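Local coordinates for glutathione S-transferase, N-terminal domain protein (Pseudomonas putida, PDB 4NAX) that probably acts as a transferase of the glutathione S-transferase superfamily and binds one oxidized glutathione disulfide per subunit, at residues L97-G102 with A110-T115; I185-R190 with A215-R220; G203-Q206 with V210-V213. All blocks are in the same frame, centred on the assembly; numbering follows the deposited sequence. Where two conformers were deposited one is given.

Overall arrangement
Interaction 1 precedes the other two along the chain and lies at the junction of the two glutathione transferase domains; the others belong to the helical C-terminal domain. Interaction 1 links the end of helix 90-101 to the start of helix 109-137 at the dimer interface, its centre about 20 Å from that of interaction 2 and about 27 Å from that of interaction 3. Interactions 2 and 3 share helix 208-219 and lie about 11 Å apart between centres, with interaction 3 nested in the chain loop that interaction 2 closes. They touch through F186 CZ and V213 CG1, 3.3 Å apart, and through V189 against F204 and V210. Interaction 2 also carries W188, which lines the glutathione disulfide pocket.

Interaction 1 of 3, residues L97-G102 with A110-T115; sequences LAEKSG and AQRYQT
One carboxylate oxygen takes both terminal nitrogens of an arginine: E99 OE2 accepts from R112 NH2 at 2.8 Å and from R112 NH1 at 2.9 Å. The grip is end-on, with the oxygen almost exactly in the guanidinium plane, whereas the carboxylate itself is turned 27° against that plane. NH2 comes in nearly along the C-O axis of OE2 and NH1 on its anti side. An extended R112 chain, its CG opposite the backbone N (chi1 168°), spans the gap between the two backbones. E99 CA and R112 CA stay 10.5 Å apart. The side chains cross at about a right angle.

The bridge joins the last turn of helix 90-101, which closes the thioredoxin-like domain, to the first turns of helix 109-137 of the helical domain, and it sits where the GST dimer forms. E99 OE1 is bound by R112 and Y113 of the second subunit, and R112 NH2 also meets E99 of the second subunit, so two acids and two arginines interlock across the interface. Within the chain, Q95 NE2 adds a further bond to OE2.

Farther out, R112 CD rests over one face of the Y113 ring, offset toward its rim. S101 OG returns to L97 O at 2.8 Å, on the face of that carbonyl opposite S101 N, while the L97 side chain packs on helix 31-41.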
ATOM      1  N   LEU A  97      -0.585   1.681  15.002  1.00 12.67           N
ATOM      2  CA  LEU A  97       0.064   2.438  16.060  1.00 13.18           C
ATOM      3  C   LEU A  97      -0.513   3.827  16.232  1.00 12.68           C
ATOM      4  O   LEU A  97      -0.604   4.317  17.358  1.00 13.79           O
ATOM      5  CB  LEU A  97       1.573   2.520  15.827  1.00 12.80           C
ATOM      6  CG  LEU A  97       2.318   1.201  15.951  1.00 13.29           C
ATOM      7  CD1 LEU A  97       3.778   1.394  15.556  1.00 14.50           C
ATOM      8  CD2 LEU A  97       2.236   0.610  17.351  1.00 15.22           C
ATOM      9  N   ALA A  98      -0.905   4.468  15.137  1.00 12.51           N
ATOM     10  CA  ALA A  98      -1.537   5.775  15.219  1.00 13.08           C
ATOM     11  C   ALA A  98      -2.874   5.686  15.953  1.00 13.68           C
ATOM     12  O   ALA A  98      -3.204   6.554  16.770  1.00 14.96           O
ATOM     13  CB  ALA A  98      -1.745   6.348  13.839  1.00 13.36           C
ATOM     14  N   GLU A  99      -3.642   4.650  15.640  1.00 13.69           N
ATOM     15  CA  GLU A  99      -4.964   4.475  16.243  1.00 13.95           C
ATOM     16  C   GLU A  99      -4.868   4.034  17.711  1.00 14.66           C
ATOM     17  O   GLU A  99      -5.654   4.467  18.556  1.00 17.13           O
ATOM     18  CB  GLU A  99      -5.791   3.487  15.402  1.00 13.83           C
ATOM     19  CG  GLU A  99      -6.142   4.139  14.060  1.00 14.67           C
ATOM     20  CD  GLU A  99      -6.818   3.249  13.046  1.00 15.97           C
ATOM     21  OE1 GLU A  99      -6.909   2.018  13.234  1.00 16.54           O
ATOM     22  OE2 GLU A  99      -7.250   3.805  12.006  1.00 15.84           O
ATOM     23  N   LYS A 100      -3.870   3.211  18.015  1.00 14.56           N
ATOM     24  CA  LYS A 100      -3.612   2.766  19.372  1.00 15.35           C
ATOM     25  C   LYS A 100      -3.233   3.936  20.267  1.00 15.83           C
ATOM     26  O   LYS A 100      -3.709   4.051  21.393  1.00 18.17           O
ATOM     27  CB  LYS A 100      -2.478   1.742  19.368  1.00 14.91           C
ATOM     28  CG  LYS A 100      -2.053   1.228  20.734  1.00 16.75           C
ATOM     29  CD  LYS A 100      -0.811   0.340  20.597  1.00 17.27           C
ATOM     30  CE  LYS A 100      -0.212  -0.060  21.924  1.00 20.07           C
ATOM     31  NZ  LYS A 100      -0.922  -1.196  22.537  1.00 19.04           N
ATOM     32  N   SER A 101      -2.364   4.791  19.755  1.00 15.62           N
ATOM     33  CA  SER A 101      -1.789   5.897  20.533  1.00 15.78           C
ATOM     34  C   SER A 101      -2.595   7.192  20.479  1.00 15.82           C
ATOM     35  O   SER A 101      -2.398   8.097  21.295  1.00 18.96           O
ATOM     36  CB  SER A 101      -0.381   6.192  20.027  1.00 15.70           C
ATOM     37  OG  SER A 101      -0.380   6.719  18.707  1.00 16.01           O
ATOM     38  N   GLY A 102      -3.459   7.313  19.481  1.00 16.11           N
ATOM     39  CA  GLY A 102      -4.122   8.584  19.217  1.00 16.31           C
ATOM     40  C   GLY A 102      -3.236   9.676  18.656  1.00 16.20           C
ATOM     41  O   GLY A 102      -3.625  10.844  18.653  1.00 21.25           O
ATOM     42  N   ALA A 110     -12.229  14.050   7.849  1.00 16.10           N
ATOM     43  CA  ALA A 110     -11.724  14.369   6.512  1.00 16.01           C
ATOM     44  C   ALA A 110     -10.210  14.269   6.481  1.00 15.65           C
ATOM     45  O   ALA A 110      -9.656  13.708   5.535  1.00 15.83           O
ATOM     46  CB  ALA A 110     -12.198  15.734   6.027  1.00 19.25           C
ATOM     47  N   GLN A 111      -9.534  14.784   7.510  1.00 15.15           N
ATOM     48  CA  GLN A 111      -8.077  14.670   7.581  1.00 15.14           C
ATOM     49  C   GLN A 111      -7.581  13.243   7.767  1.00 13.87           C
ATOM     50  O   GLN A 111      -6.543  12.866   7.209  1.00 14.14           O
ATOM     51  CB  GLN A 111      -7.513  15.571   8.666  1.00 14.98           C
ATOM     52  CG  GLN A 111      -7.450  17.033   8.234  1.00 16.79           C
ATOM     53  CD  GLN A 111      -6.361  17.251   7.204  1.00 16.48           C
ATOM     54  OE1 GLN A 111      -5.189  17.039   7.502  1.00 16.63           O
ATOM     55  NE2 GLN A 111      -6.735  17.628   5.992  1.00 18.96           N
ATOM     56  N   ARG A 112      -8.331  12.448   8.521  1.00 13.99           N
ATOM     57  CA  ARG A 112      -8.044  11.022   8.614  1.00 13.11           C
ATOM     58  C   ARG A 112      -7.959  10.424   7.206  1.00 12.60           C
ATOM     59  O   ARG A 112      -6.994   9.740   6.857  1.00 12.93           O
ATOM     60  CB  ARG A 112      -9.112  10.302   9.437  1.00 14.07           C
ATOM     61  CG  ARG A 112      -9.070   8.783   9.357  1.00 14.17           C
ATOM     62  CD  ARG A 112     -10.258   8.153  10.112  1.00 14.10           C
ATOM     63  NE  ARG A 112     -10.271   6.707   9.969  1.00 14.24           N
ATOM     64  CZ  ARG A 112      -9.407   5.894  10.582  1.00 14.42           C
ATOM     65  NH1 ARG A 112      -8.509   6.378  11.434  1.00 15.13           N
ATOM     66  NH2 ARG A 112      -9.422   4.591  10.341  1.00 15.70           N
ATOM     67  N   TYR A 113      -8.984  10.670   6.397  1.00 13.39           N
ATOM     68  CA  TYR A 113      -9.039  10.049   5.073  1.00 13.81           C
ATOM     69  C   TYR A 113      -7.984  10.613   4.128  1.00 12.62           C
ATOM     70  O   TYR A 113      -7.379   9.876   3.365  1.00 13.26           O
ATOM     71  CB  TYR A 113     -10.464  10.102   4.489  1.00 13.95           C
ATOM     72  CG  TYR A 113     -11.433   9.355   5.389  1.00 13.63           C
ATOM     73  CD1 TYR A 113     -11.235   8.019   5.670  1.00 14.42           C
ATOM     74  CD2 TYR A 113     -12.510   9.997   5.985  1.00 14.37           C
ATOM     75  CE1 TYR A 113     -12.058   7.332   6.539  1.00 14.75           C
ATOM     76  CE2 TYR A 113     -13.338   9.326   6.872  1.00 14.15           C
ATOM     77  CZ  TYR A 113     -13.108   7.998   7.148  1.00 14.69           C
ATOM     78  OH  TYR A 113     -13.924   7.359   8.060  1.00 16.60           O
ATOM     79  N   GLN A 114      -7.706  11.909   4.193  1.00 13.46           N
ATOM     80  CA  GLN A 114      -6.627  12.469   3.367  1.00 13.36           C
ATOM     81  C   GLN A 114      -5.286  11.849   3.748  1.00 13.13           C
ATOM     82  O   GLN A 114      -4.441  11.582   2.880  1.00 13.63           O
ATOM     83  CB  GLN A 114      -6.520  13.988   3.499  1.00 15.16           C
ATOM     84  CG  GLN A 114      -7.767  14.759   3.104  1.00 16.36           C
ATOM     85  CD  GLN A 114      -8.245  14.436   1.696  1.00 18.54           C
ATOM     86  OE1 GLN A 114      -7.468  14.486   0.742  1.00 21.21           O
ATOM     87  NE2 GLN A 114      -9.509  14.092   1.570  1.00 20.99           N
ATOM     88  N   THR A 115      -5.086  11.595   5.042  1.00 13.02           N
ATOM     89  CA  THR A 115      -3.843  10.986   5.502  1.00 12.73           C
ATOM     90  C   THR A 115      -3.712   9.552   4.978  1.00 12.74           C
ATOM     91  O   THR A 115      -2.649   9.130   4.477  1.00 12.60           O
ATOM     92  CB  THR A 115      -3.749  11.014   7.031  1.00 13.08           C
ATOM     93  OG1 THR A 115      -3.845  12.373   7.483  1.00 14.54           O
ATOM     94  CG2 THR A 115      -2.437  10.451   7.483  1.00 13.73           C
TER

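Interaction 2 of 3, residues I185-R190 with A215-R220; sequences IFPWVR and ANFLER. With GDS (oxidized glutathione disulfide), chain C.
F186 O accepts R190 N at 2.9 Å, a backbone bond between two residues that both reach across to helix 208-219. It follows a kink at P187, which has no N-H to give, and continues the regular pattern that V189 N takes up again with I185 O.

Across the contact the meeting is apolar. F186 CB lies over one face of the F217 ring, 3.6 Å from its centroid and 18° off the normal, a CH-pi contact. The phenyl rings lie obliquely, and the F186 ring leads away from F217 toward V213 and L214. F217 places CG opposite its backbone N (chi1 -179°), which carries the ring out to P187, whose CD comes within 3.8 Å of F217 CZ. At the margin the extended R190 chain crosses L218 at about a right angle, R190 CD lying 3.9 Å from L218 CD2, and R190 NE makes a salt bridge with E194. The axes of segments 185-190 and 215-219 cross at -106°, 10.2 Å apart at closest approach.

W188 takes no part in this packing and extends to the ligand, its CZ2 lying 3.4 Å from the disulfide's OE4. Its NE1 bonds N30, which holds the ligand. With P187 and F217 both packed on helix 31-41, the arrangement belongs to the interdomain seam of the GST fold, where helix 180-193 of the helical domain borders the glutathione site.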
ATOM      1  N   ILE A 185       6.570   8.169   3.790  1.00 12.17           N
ATOM      2  CA  ILE A 185       7.142   8.669   2.547  1.00 11.58           C
ATOM      3  C   ILE A 185       8.616   9.074   2.645  1.00 11.52           C
ATOM      4  O   ILE A 185       9.433   8.687   1.810  1.00 12.00           O
ATOM      5  CB  ILE A 185       6.301   9.861   2.037  1.00 12.12           C
ATOM      6  CG1 ILE A 185       4.942   9.372   1.537  1.00 12.01           C
ATOM      7  CG2 ILE A 185       7.041  10.654   0.976  1.00 13.30           C
ATOM      8  CD1 ILE A 185       3.915  10.462   1.351  1.00 13.13           C
ATOM      9  N   PHE A 186       8.968   9.850   3.667  1.00 11.97           N
ATOM     10  CA  PHE A 186      10.288  10.467   3.649  1.00 12.87           C
ATOM     11  C   PHE A 186      11.479   9.513   3.837  1.00 12.62           C
ATOM     12  O   PHE A 186      12.518   9.763   3.245  1.00 13.33           O
ATOM     13  CB  PHE A 186      10.312  11.731   4.544  1.00 13.33           C
ATOM     14  CG  PHE A 186       9.447  12.807   3.940  1.00 13.63           C
ATOM     15  CD1 PHE A 186       9.870  13.471   2.801  1.00 15.67           C
ATOM     16  CD2 PHE A 186       8.187  13.078   4.430  1.00 14.58           C
ATOM     17  CE1 PHE A 186       9.036  14.372   2.152  1.00 18.28           C
ATOM     18  CE2 PHE A 186       7.347  13.981   3.807  1.00 17.08           C
ATOM     19  CZ  PHE A 186       7.779  14.628   2.668  1.00 18.30           C
ATOM     20  N   PRO A 187      11.320   8.397   4.577  1.00 12.66           N
ATOM     21  CA  PRO A 187      12.434   7.425   4.563  1.00 12.69           C
ATOM     22  C   PRO A 187      12.720   6.884   3.183  1.00 12.53           C
ATOM     23  O   PRO A 187      13.872   6.514   2.876  1.00 13.69           O
ATOM     24  CB  PRO A 187      11.959   6.321   5.515  1.00 13.65           C
ATOM     25  CG  PRO A 187      11.026   7.050   6.466  1.00 13.49           C
ATOM     26  CD  PRO A 187      10.275   7.990   5.540  1.00 12.79           C
ATOM     27  N   TRP A 188      11.684   6.773   2.353  1.00 12.40           N
ATOM     28  CA  TRP A 188      11.880   6.308   0.980  1.00 12.76           C
ATOM     29  C   TRP A 188      12.544   7.360   0.093  1.00 12.40           C
ATOM     30  O   TRP A 188      13.372   7.022  -0.750  1.00 13.14           O
ATOM     31  CB  TRP A 188      10.563   5.821   0.378  1.00 12.70           C
ATOM     32  CG  TRP A 188      10.404   4.342   0.519  1.00 11.72           C
ATOM     33  CD1 TRP A 188       9.552   3.652   1.332  1.00 12.84           C
ATOM     34  CD2 TRP A 188      11.158   3.370  -0.199  1.00 11.70           C
ATOM     35  NE1 TRP A 188       9.718   2.290   1.132  1.00 12.56           N
ATOM     36  CE2 TRP A 188      10.696   2.102   0.187  1.00 12.19           C
ATOM     37  CE3 TRP A 188      12.188   3.457  -1.144  1.00 12.87           C
ATOM     38  CZ2 TRP A 188      11.207   0.936  -0.346  1.00 13.33           C
ATOM     39  CZ3 TRP A 188      12.712   2.300  -1.653  1.00 14.09           C
ATOM     40  CH2 TRP A 188      12.214   1.044  -1.264  1.00 14.83           C
ATOM     41  N   VAL A 189      12.154   8.623   0.257  1.00 12.79           N
ATOM     42  CA  VAL A 189      12.830   9.694  -0.460  1.00 12.68           C
ATOM     43  C   VAL A 189      14.324   9.697  -0.083  1.00 13.35           C
ATOM     44  O   VAL A 189      15.207   9.755  -0.963  1.00 14.55           O
ATOM     45  CB  VAL A 189      12.174  11.063  -0.197  1.00 13.97           C
ATOM     46  CG1 VAL A 189      12.931  12.159  -0.931  1.00 15.94           C
ATOM     47  CG2 VAL A 189      10.699  11.101  -0.606  1.00 14.11           C
ATOM     48  N   ARG A 190      14.610   9.614   1.219  1.00 13.98           N
ATOM     49  CA  ARG A 190      16.000   9.517   1.673  1.00 14.71           C
ATOM     50  C   ARG A 190      16.722   8.336   1.014  1.00 14.82           C
ATOM     51  O   ARG A 190      17.850   8.474   0.525  1.00 16.93           O
ATOM     52  CB  ARG A 190      16.056   9.365   3.187  1.00 15.37           C
ATOM     53  CG  ARG A 190      17.458   9.130   3.722  1.00 17.86           C
ATOM     54  CD  ARG A 190      17.473   8.949   5.225  1.00 19.76           C
ATOM     55  NE  ARG A 190      18.786   8.573   5.724  1.00 22.44           N
ATOM     56  CZ  ARG A 190      19.180   7.330   6.004  1.00 23.83           C
ATOM     57  NH1 ARG A 190      18.368   6.291   5.881  1.00 26.21           N
ATOM     58  NH2 ARG A 190      20.407   7.130   6.438  1.00 26.96           N
ATOM     59  N   ALA A 215      14.356  17.618   4.520  1.00 17.96           N
ATOM     60  CA  ALA A 215      15.302  18.177   5.498  1.00 18.00           C
ATOM     61  C   ALA A 215      14.630  18.382   6.863  1.00 17.70           C
ATOM     62  O   ALA A 215      15.204  18.052   7.902  1.00 19.28           O
ATOM     63  CB  ALA A 215      15.914  19.474   4.996  1.00 20.19           C
ATOM     64  N   ASN A 216      13.406  18.903   6.868  1.00 18.56           N
ATOM     65  CA  ASN A 216      12.698  19.105   8.120  1.00 18.01           C
ATOM     66  C   ASN A 216      12.464  17.753   8.850  1.00 17.57           C
ATOM     67  O   ASN A 216      12.611  17.636  10.067  1.00 18.57           O
ATOM     68  CB  ASN A 216      11.324  19.748   7.897  1.00 20.40           C
ATOM     69  CG  ASN A 216      11.374  21.157   7.344  1.00 23.77           C
ATOM     70  OD1 ASN A 216      10.335  21.660   6.859  1.00 25.60           O
ATOM     71  ND2 ASN A 216      12.517  21.818   7.425  1.00 20.65           N
ATOM     72  N   PHE A 217      12.079  16.739   8.090  1.00 15.55           N
ATOM     73  CA  PHE A 217      11.837  15.402   8.609  1.00 15.79           C
ATOM     74  C   PHE A 217      13.104  14.854   9.281  1.00 15.75           C
ATOM     75  O   PHE A 217      13.067  14.362  10.419  1.00 15.70           O
ATOM     76  CB  PHE A 217      11.427  14.502   7.450  1.00 15.27           C
ATOM     77  CG  PHE A 217      11.107  13.077   7.844  1.00 14.03           C
ATOM     78  CD1 PHE A 217       9.901  12.759   8.449  1.00 15.35           C
ATOM     79  CD2 PHE A 217      11.993  12.057   7.575  1.00 15.59           C
ATOM     80  CE1 PHE A 217       9.593  11.447   8.769  1.00 14.12           C
ATOM     81  CE2 PHE A 217      11.691  10.745   7.874  1.00 14.35           C
ATOM     82  CZ  PHE A 217      10.477  10.430   8.464  1.00 13.98           C
ATOM     83  N   LEU A 218      14.234  14.990   8.593  1.00 16.30           N
ATOM     84  CA  LEU A 218      15.479  14.410   9.074  1.00 17.24           C
ATOM     85  C   LEU A 218      16.039  15.137  10.302  1.00 17.63           C
ATOM     86  O   LEU A 218      16.850  14.583  11.028  1.00 19.72           O
ATOM     87  CB  LEU A 218      16.516  14.331   7.944  1.00 17.56           C
ATOM     88  CG  LEU A 218      16.158  13.385   6.799  1.00 18.65           C
ATOM     89  CD1 LEU A 218      17.143  13.531   5.651  1.00 20.41           C
ATOM     90  CD2 LEU A 218      16.075  11.945   7.259  1.00 20.18           C
ATOM     91  N   GLU A 219      15.601  16.364  10.545  1.00 18.75           N
ATOM     92  CA  GLU A 219      15.996  17.099  11.753  1.00 20.00           C
ATOM     93  C   GLU A 219      15.319  16.580  13.015  1.00 18.64           C
ATOM     94  O   GLU A 219      15.759  16.880  14.125  1.00 21.78           O
ATOM     95  CB  GLU A 219      15.678  18.604  11.601  1.00 22.10           C
ATOM     96  CG  GLU A 219      16.594  19.332  10.617  1.00 30.06           C
ATOM     97  CD  GLU A 219      16.028  20.660  10.114  1.00 82.21           C
ATOM     98  OE1 GLU A 219      16.545  21.183   9.092  1.00 96.60           O
ATOM     99  OE2 GLU A 219      15.060  21.177  10.726  1.00 43.98           O
ATOM    100  N   ARG A 220      14.226  15.837  12.864  1.00 17.53           N
ATOM    101  CA  ARG A 220      13.466  15.422  14.038  1.00 17.22           C
ATOM    102  C   ARG A 220      14.244  14.377  14.851  1.00 17.06           C
ATOM    103  O   ARG A 220      14.741  13.401  14.292  1.00 16.80           O
ATOM    104  CB  ARG A 220      12.113  14.850  13.638  1.00 16.96           C
ATOM    105  CG  ARG A 220      11.179  15.837  12.961  1.00 18.10           C
ATOM    106  CD  ARG A 220       9.848  15.201  12.616  1.00 17.29           C
ATOM    107  NE  ARG A 220       9.078  14.819  13.790  1.00 17.31           N
ATOM    108  CZ  ARG A 220       8.288  15.632  14.478  1.00 18.84           C
ATOM    109  NH1 ARG A 220       8.126  16.902  14.115  1.00 22.98           N
ATOM    110  NH2 ARG A 220       7.604  15.165  15.507  1.00 19.05           N
TER
HETATM  111  N1  GDS C 301      13.225  -9.118  -2.865  1.00 38.86           N
HETATM  112  CA1 GDS C 301      13.618  -7.714  -2.970  1.00 28.34           C
HETATM  113  C1  GDS C 301      14.067  -7.380  -4.375  1.00 35.38           C
HETATM  114  OE1 GDS C 301      14.032  -6.178  -4.728  1.00 27.52           O
HETATM  115  OE2 GDS C 301      14.462  -8.283  -5.146  1.00 42.97           O
HETATM  116  CB1 GDS C 301      14.755  -7.433  -1.980  1.00 24.99           C
HETATM  117  CG1 GDS C 301      14.987  -5.945  -1.684  1.00 22.04           C
HETATM  118  CD1 GDS C 301      13.814  -5.337  -0.958  1.00 19.51           C
HETATM  119  O1  GDS C 301      13.092  -6.021  -0.257  1.00 22.36           O
HETATM  120  N2  GDS C 301      13.632  -4.037  -1.158  1.00 15.87           N
HETATM  121  CA2 GDS C 301      12.602  -3.270  -0.485  1.00 15.89           C
HETATM  122  C2  GDS C 301      11.608  -2.716  -1.471  1.00 14.48           C
HETATM  123  O2  GDS C 301      11.970  -2.292  -2.562  1.00 16.11           O
HETATM  124  CB2 GDS C 301      13.235  -2.114   0.290  1.00 15.26           C
HETATM  125  SG2 GDS C 301      14.223  -2.599   1.700  1.00 19.30           S
HETATM  126  N3  GDS C 301      10.339  -2.669  -1.072  1.00 13.82           N
HETATM  127  CA3 GDS C 301       9.274  -2.171  -1.927  1.00 14.13           C
HETATM  128  C3  GDS C 301       8.137  -1.503  -1.184  1.00 13.63           C
HETATM  129  OE3 GDS C 301       7.033  -1.481  -1.769  1.00 14.80           O
HETATM  130  OE4 GDS C 301       8.388  -0.968  -0.099  1.00 14.53           O
HETATM  131  N4  GDS C 301      12.742  -7.913   2.069  1.00 15.43           N
HETATM  132  CA4 GDS C 301      13.133  -9.281   2.333  1.00 17.64           C
HETATM  133  C4  GDS C 301      13.039 -10.174   1.127  1.00 21.68           C
HETATM  134  OE5 GDS C 301      13.395 -11.384   1.236  1.00 23.92           O
HETATM  135  OE6 GDS C 301      12.651  -9.663   0.045  1.00 24.15           O
HETATM  136  C5  GDS C 301      12.115  -7.197   2.993  1.00 13.72           C
HETATM  137  O5  GDS C 301      11.812  -7.672   4.083  1.00 14.52           O
HETATM  138  CA5 GDS C 301      11.820  -5.749   2.666  1.00 14.27           C
HETATM  139  N5  GDS C 301      10.481  -5.395   3.127  1.00 12.84           N
HETATM  140  CB5 GDS C 301      12.874  -4.881   3.354  1.00 14.56           C
HETATM  141  SG5 GDS C 301      12.642  -3.113   3.157  1.00 17.20           S
HETATM  142  CA6 GDS C 301       5.784  -4.053   2.613  1.00 12.88           C
HETATM  143  C6  GDS C 301       5.783  -3.133   3.796  1.00 12.52           C
HETATM  144  OE7 GDS C 301       6.045  -3.618   4.924  1.00 12.66           O
HETATM  145  OE8 GDS C 301       5.512  -1.927   3.592  1.00 13.72           O
HETATM  146  N6  GDS C 301       4.785  -3.590   1.629  1.00 13.15           N
HETATM  147  CB6 GDS C 301       7.176  -4.098   1.981  1.00 13.09           C
HETATM  148  CG6 GDS C 301       8.208  -4.703   2.939  1.00 13.06           C
HETATM  149  CD6 GDS C 301       9.547  -4.930   2.292  1.00 12.80           C
HETATM  150  O6  GDS C 301       9.754  -4.667   1.102  1.00 13.97           O

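Interaction 3 of 3, residues G203-Q206 with V210-V213; sequences GFDQ and VQRV
The ring of F204 slides along the side chain of Q211 and meets V210 at its far end, and this apolar corner is the tight part of the contact. F204 CE2 comes to 3.6 Å from Q211 CG, and F204 CE1 to 3.9 Å from V210 CG1; both partners approach the ring obliquely. The ring arrives there because F204 sets CG opposite its backbone N (chi1 -169°), which sends it past the turn toward the first turn of the helix. Q211 runs extended in the opposite direction, so that its CG methylene lies beside the phenyl ring while its amide continues toward the backbone of F204 and D205. The orientation of that amide is doubtful and two conformers exist, so the aliphatic part is the sounder half of the contact.

On the solvent side the fit is looser. D205 is exposed and turns its CB away from the helix, and the D205 and Q211 side chains cross at about a right angle. Q206 likewise points away and closes the turn from within: its NE2 and its backbone N reach G203 O from opposite faces of that carbonyl, each at 3.1 Å. G203, with positive phi, leads into this short 3-10 segment, and K208 NZ binds D205 O beyond it.

The turn thus folds back on the helix it introduces. F204 is buried against V189 and V193 of helix 180-193, and V210 touches V189 as well as L164 of helix 148-168, where D165 OD1 accepts V210 N. One turn on, V213 packs on F186 and L168, so that helix 208-219 lies against helices 148-168 and 180-193, with the 203-206 turn covering its start.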
ATOM      1  N   GLY A 203      16.915  13.618 -10.992  1.00 25.93           N
ATOM      2  CA  GLY A 203      16.895  15.075 -11.086  1.00 29.84           C
ATOM      3  C   GLY A 203      16.344  15.694  -9.816  1.00 23.46           C
ATOM      4  O   GLY A 203      15.498  16.583  -9.859  1.00 25.43           O
ATOM      5  N   PHE A 204      16.840  15.229  -8.674  1.00 25.40           N
ATOM      6  CA  PHE A 204      16.254  15.562  -7.369  1.00 22.20           C
ATOM      7  C   PHE A 204      16.280  17.048  -7.061  1.00 23.44           C
ATOM      8  O   PHE A 204      15.393  17.569  -6.384  1.00 22.83           O
ATOM      9  CB  PHE A 204      16.968  14.803  -6.237  1.00 23.10           C
ATOM     10  CG  PHE A 204      16.266  14.897  -4.906  1.00 21.40           C
ATOM     11  CD1 PHE A 204      14.968  14.418  -4.754  1.00 22.44           C
ATOM     12  CD2 PHE A 204      16.904  15.424  -3.798  1.00 23.17           C
ATOM     13  CE1 PHE A 204      14.324  14.497  -3.542  1.00 22.27           C
ATOM     14  CE2 PHE A 204      16.262  15.488  -2.578  1.00 25.00           C
ATOM     15  CZ  PHE A 204      14.967  15.030  -2.449  1.00 23.39           C
ATOM     16  N   ASP A 205      17.302  17.738  -7.559  1.00 27.06           N
ATOM     17  CA  ASP A 205      17.441  19.148  -7.251  1.00 27.16           C
ATOM     18  C   ASP A 205      16.298  19.993  -7.817  1.00 26.15           C
ATOM     19  O   ASP A 205      16.126  21.141  -7.396  1.00 32.01           O
ATOM     20  CB  ASP A 205      18.824  19.672  -7.648  1.00 32.89           C
ATOM     21  CG  ASP A 205      19.889  19.235  -6.667  1.00 62.54           C
ATOM     22  OD1 ASP A 205      19.729  19.501  -5.455  1.00 86.00           O
ATOM     23  OD2 ASP A 205      20.875  18.609  -7.098  1.00105.33           O
ATOM     24  N   GLN A 206      15.487  19.434  -8.719  1.00 24.46           N
ATOM     25  CA  GLN A 206      14.335  20.185  -9.206  1.00 30.32           C
ATOM     26  C   GLN A 206      13.133  20.179  -8.243  1.00 24.34           C
ATOM     27  O   GLN A 206      12.210  20.973  -8.412  1.00 32.26           O
ATOM     28  CB  GLN A 206      13.921  19.719 -10.599  1.00 42.77           C
ATOM     29  CG  GLN A 206      13.107  18.447 -10.658  1.00 36.66           C
ATOM     30  CD  GLN A 206      13.023  17.890 -12.069  1.00 86.40           C
ATOM     31  OE1 GLN A 206      12.421  18.506 -12.943  1.00103.80           O
ATOM     32  NE2 GLN A 206      13.623  16.718 -12.296  1.00 43.29           N
ATOM     33  N   VAL A 210       9.985  18.975  -1.935  1.00 16.76           N
ATOM     34  CA  VAL A 210      10.366  17.682  -1.371  1.00 16.76           C
ATOM     35  C   VAL A 210      11.675  17.808  -0.584  1.00 16.99           C
ATOM     36  O   VAL A 210      11.803  17.268   0.510  1.00 18.23           O
ATOM     37  CB  VAL A 210      10.507  16.614  -2.459  1.00 16.58           C
ATOM     38  CG1 VAL A 210      10.924  15.286  -1.853  1.00 18.30           C
ATOM     39  CG2 VAL A 210       9.196  16.433  -3.219  1.00 16.59           C
ATOM     40  N   GLN A 211      12.651  18.545  -1.134  1.00 17.91           N
ATOM     41  CA  GLN A 211      13.920  18.759  -0.435  0.50 19.76           C
ATOM     42  C   GLN A 211      13.710  19.448   0.908  1.00 18.17           C
ATOM     43  O   GLN A 211      14.289  19.055   1.918  1.00 19.36           O
ATOM     44  CB  GLN A 211      14.857  19.626  -1.269  0.50 21.16           C
ATOM     45  CG  GLN A 211      15.441  18.945  -2.489  0.50 22.63           C
ATOM     46  CD  GLN A 211      16.186  19.922  -3.374  0.50 32.51           C
ATOM     47  OE1 GLN A 211      16.076  19.875  -4.598  0.50 30.11           O
ATOM     48  NE2 GLN A 211      16.928  20.832  -2.754  0.50 41.65           N
ATOM     49  N   ARG A 212      12.884  20.490   0.908  1.00 18.35           N
ATOM     50  CA  ARG A 212      12.604  21.243   2.119  1.00 18.73           C
ATOM     51  C   ARG A 212      11.981  20.368   3.201  1.00 18.87           C
ATOM     52  O   ARG A 212      12.406  20.392   4.360  1.00 19.79           O
ATOM     53  CB  ARG A 212      11.690  22.422   1.804  1.00 20.81           C
ATOM     54  CG  ARG A 212      11.125  23.145   3.013  1.00 22.44           C
ATOM     55  CD  ARG A 212      10.300  24.355   2.590  1.00 23.47           C
ATOM     56  NE  ARG A 212       9.169  23.946   1.750  1.00 21.50           N
ATOM     57  CZ  ARG A 212       8.020  23.457   2.211  1.00 20.95           C
ATOM     58  NH1 ARG A 212       7.803  23.331   3.511  1.00 22.66           N
ATOM     59  NH2 ARG A 212       7.081  23.072   1.364  1.00 21.61           N
ATOM     60  N   VAL A 213      10.956  19.612   2.831  1.00 18.35           N
ATOM     61  CA  VAL A 213      10.236  18.803   3.815  1.00 17.99           C
ATOM     62  C   VAL A 213      11.093  17.601   4.269  1.00 16.13           C
ATOM     63  O   VAL A 213      11.106  17.260   5.457  1.00 17.35           O
ATOM     64  CB  VAL A 213       8.848  18.406   3.290  1.00 16.89           C
ATOM     65  CG1 VAL A 213       8.137  17.520   4.296  1.00 17.68           C
ATOM     66  CG2 VAL A 213       8.032  19.666   3.035  1.00 18.22           C
TER